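Local coordinates for protein citryl-CoA lyase (Hydrogenobacter thermophilus, PDB 6HXP) that probably cleaves citryl-CoA to acetyl-CoA and oxaloacetate, and binds coenzyme A, at residues K150-I155 against L186-A191. Numbering follows the deposited sequence.
Sequences KRLMDI and LNVDGA
Leu152 and Met153 meet Leu186, Val188 and Ala191 through apolar contacts, with no hydrogen bond between them; the flat guanidinium of Arg151 takes no part, with Ile155 CD1 3.8 Å above one face, displaced from its centre, and NH2 hydrogen-bonded to Val28 O of a second subunit. This is helix-on-helix packing in the largely helical citrate synthase fold: helix 147-158 lies against the start of helix 188-198. Met153 touches through its terminal methyl. Its CG stands anti to the carbonyl carbon (chi1 -64°) and the chain bends at chi2, which carries the methyl across to Leu186 CD2, with CE and CD2 4.1 Å apart and the two side chains crossing at about a right angle. The same CE rests on Ala191 CA, also at 4.1 Å. Alongside, Leu152 CD1 meets Ala191 CB at 4.2 Å and brushes Val188 CG2 at 4.3 Å. Leu186 also packs on Tyr137, a CoA-binding residue, its side chain about 9 Å from the coenzyme. Asn187 is the N-cap of the second helix, its ND2 hydrogen-bonded to Gly138 O. Its OD1 accepts weakly from Asp189 N, and in a straighter bond (159°) from Gly190 N at 3.1 Å, the donor tilted 31° from the carbonyl plane.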
ATOM      1  N   LYS A 150     -18.150  25.754 -11.669  1.00 25.76           N
ATOM      2  CA  LYS A 150     -18.387  27.163 -11.989  1.00 26.58           C
ATOM      3  C   LYS A 150     -17.194  28.005 -11.548  1.00 28.06           C
ATOM      4  O   LYS A 150     -16.756  28.862 -12.298  1.00 27.93           O
ATOM      5  CB  LYS A 150     -19.673  27.682 -11.336  1.00 29.42           C
ATOM      6  CG  LYS A 150     -19.970  29.134 -11.739  1.00 36.67           C
ATOM      7  CD  LYS A 150     -21.324  29.590 -11.306  1.00 45.02           C
ATOM      8  CE  LYS A 150     -21.679  30.922 -11.935  1.00 59.34           C
ATOM      9  NZ  LYS A 150     -20.731  32.007 -11.549  1.00 56.19           N
ATOM     10  N   ARG A 151     -16.644  27.747 -10.372  1.00 26.10           N
ATOM     11  CA  ARG A 151     -15.520  28.541  -9.896  1.00 24.41           C
ATOM     12  C   ARG A 151     -14.308  28.379 -10.831  1.00 25.86           C
ATOM     13  O   ARG A 151     -13.668  29.370 -11.212  1.00 26.54           O
ATOM     14  CB  ARG A 151     -15.158  28.125  -8.471  1.00 24.81           C
ATOM     15  CG  ARG A 151     -13.966  28.863  -7.852  1.00 24.89           C
ATOM     16  CD  ARG A 151     -14.231  30.337  -7.772  1.00 28.20           C
ATOM     17  NE  ARG A 151     -13.107  30.993  -7.119  1.00 26.97           N
ATOM     18  CZ  ARG A 151     -12.798  32.267  -7.296  1.00 37.77           C
ATOM     19  NH1 ARG A 151     -13.551  33.039  -8.079  1.00 36.72           N
ATOM     20  NH2 ARG A 151     -11.719  32.782  -6.713  1.00 36.31           N
ATOM     21  N   LEU A 152     -13.998  27.130 -11.177  1.00 23.44           N
ATOM     22  CA  LEU A 152     -12.859  26.845 -12.051  1.00 21.50           C
ATOM     23  C   LEU A 152     -13.051  27.457 -13.456  1.00 25.68           C
ATOM     24  O   LEU A 152     -12.102  28.012 -14.022  1.00 24.82           O
ATOM     25  CB  LEU A 152     -12.622  25.358 -12.163  1.00 21.16           C
ATOM     26  CG  LEU A 152     -11.954  24.733 -10.957  1.00 23.74           C
ATOM     27  CD1 LEU A 152     -12.053  23.208 -11.032  1.00 23.62           C
ATOM     28  CD2 LEU A 152     -10.461  25.149 -10.865  1.00 23.38           C
ATOM     29  N   MET A 153     -14.250  27.346 -14.002  1.00 24.43           N
ATOM     30  CA  MET A 153     -14.539  27.873 -15.327  1.00 25.17           C
ATOM     31  C   MET A 153     -14.560  29.386 -15.312  1.00 28.45           C
ATOM     32  O   MET A 153     -14.132  30.013 -16.281  1.00 29.34           O
ATOM     33  CB  MET A 153     -15.813  27.273 -15.956  1.00 26.90           C
ATOM     34  CG  MET A 153     -15.697  25.779 -16.217  1.00 28.28           C
ATOM     35  SD  MET A 153     -14.319  25.413 -17.356  1.00 31.06           S
ATOM     36  CE  MET A 153     -14.409  23.635 -17.429  1.00 30.85           C
ATOM     37  N   ASP A 154     -15.032  29.998 -14.219  1.00 27.32           N
ATOM     38  CA  ASP A 154     -15.014  31.466 -14.124  1.00 28.01           C
ATOM     39  C   ASP A 154     -13.580  31.939 -14.140  1.00 29.20           C
ATOM     40  O   ASP A 154     -13.275  32.931 -14.804  1.00 30.79           O
ATOM     41  CB  ASP A 154     -15.668  31.960 -12.819  1.00 30.52           C
ATOM     42  CG  ASP A 154     -17.174  31.868 -12.790  1.00 38.41           C
ATOM     43  OD1 ASP A 154     -17.784  31.660 -13.873  1.00 38.02           O
ATOM     44  OD2 ASP A 154     -17.757  31.995 -11.675  1.00 43.05           O
ATOM     45  N   ILE A 155     -12.709  31.260 -13.403  1.00 26.52           N
ATOM     46  CA  ILE A 155     -11.271  31.623 -13.393  1.00 25.66           C
ATOM     47  C   ILE A 155     -10.684  31.434 -14.794  1.00 28.96           C
ATOM     48  O   ILE A 155      -9.999  32.334 -15.315  1.00 29.28           O
ATOM     49  CB  ILE A 155     -10.514  30.793 -12.338  1.00 26.09           C
ATOM     50  CG1 ILE A 155     -10.970  31.178 -10.915  1.00 26.18           C
ATOM     51  CG2 ILE A 155      -9.002  31.019 -12.463  1.00 27.75           C
ATOM     52  CD1 ILE A 155     -10.619  30.089  -9.892  1.00 26.62           C
ATOM     53  N   LEU A 186     -21.934  19.454 -15.347  1.00 31.19           N
ATOM     54  CA  LEU A 186     -20.512  19.159 -15.552  1.00 28.89           C
ATOM     55  C   LEU A 186     -19.951  19.181 -14.122  1.00 29.93           C
ATOM     56  O   LEU A 186     -19.934  20.232 -13.491  1.00 28.69           O
ATOM     57  CB  LEU A 186     -19.851  20.236 -16.412  1.00 28.67           C
ATOM     58  CG  LEU A 186     -18.323  20.115 -16.551  1.00 28.97           C
ATOM     59  CD1 LEU A 186     -17.930  18.849 -17.243  1.00 27.80           C
ATOM     60  CD2 LEU A 186     -17.751  21.303 -17.296  1.00 30.35           C
ATOM     61  N   ASN A 187     -19.575  18.048 -13.584  1.00 26.80           N
ATOM     62  CA  ASN A 187     -19.099  17.971 -12.205  1.00 26.63           C
ATOM     63  C   ASN A 187     -17.640  18.321 -12.118  1.00 27.60           C
ATOM     64  O   ASN A 187     -16.943  18.479 -13.143  1.00 25.99           O
ATOM     65  CB  ASN A 187     -19.437  16.616 -11.542  1.00 28.09           C
ATOM     66  CG  ASN A 187     -18.718  15.436 -12.125  1.00 33.93           C
ATOM     67  OD1 ASN A 187     -17.512  15.479 -12.363  1.00 30.00           O
ATOM     68  ND2 ASN A 187     -19.435  14.308 -12.260  1.00 29.74           N
ATOM     69  N   VAL A 188     -17.112  18.455 -10.894  1.00 26.52           N
ATOM     70  CA  VAL A 188     -15.737  18.891 -10.717  1.00 27.29           C
ATOM     71  C   VAL A 188     -14.716  17.955 -11.368  1.00 26.92           C
ATOM     72  O   VAL A 188     -13.667  18.403 -11.847  1.00 25.89           O
ATOM     73  CB  VAL A 188     -15.436  19.162  -9.221  1.00 31.29           C
ATOM     74  CG1 VAL A 188     -15.359  17.854  -8.403  1.00 33.38           C
ATOM     75  CG2 VAL A 188     -14.193  20.006  -9.067  1.00 31.52           C
ATOM     76  N   ASP A 189     -15.040  16.656 -11.494  1.00 26.52           N
ATOM     77  CA  ASP A 189     -14.112  15.742 -12.184  1.00 26.28           C
ATOM     78  C   ASP A 189     -14.047  16.131 -13.670  1.00 26.59           C
ATOM     79  O   ASP A 189     -12.964  16.170 -14.256  1.00 25.16           O
ATOM     80  CB  ASP A 189     -14.574  14.274 -12.125  1.00 28.08           C
ATOM     81  CG  ASP A 189     -14.597  13.648 -10.764  1.00 45.23           C
ATOM     82  OD1 ASP A 189     -13.768  14.034  -9.932  1.00 44.72           O
ATOM     83  OD2 ASP A 189     -15.442  12.730 -10.542  1.00 52.40           O
ATOM     84  N   GLY A 190     -15.203  16.382 -14.274  1.00 24.66           N
ATOM     85  CA  GLY A 190     -15.238  16.800 -15.667  1.00 25.02           C
ATOM     86  C   GLY A 190     -14.539  18.145 -15.858  1.00 24.98           C
ATOM     87  O   GLY A 190     -13.852  18.369 -16.858  1.00 24.52           O
ATOM     88  N   ALA A 191     -14.715  19.081 -14.897  1.00 24.39           N
ATOM     89  CA  ALA A 191     -14.084  20.424 -14.970  1.00 24.14           C
ATOM     90  C   ALA A 191     -12.551  20.323 -14.932  1.00 24.44           C
ATOM     91  O   ALA A 191     -11.858  20.894 -15.792  1.00 24.32           O
ATOM     92  CB  ALA A 191     -14.566  21.280 -13.823  1.00 24.81           C
TER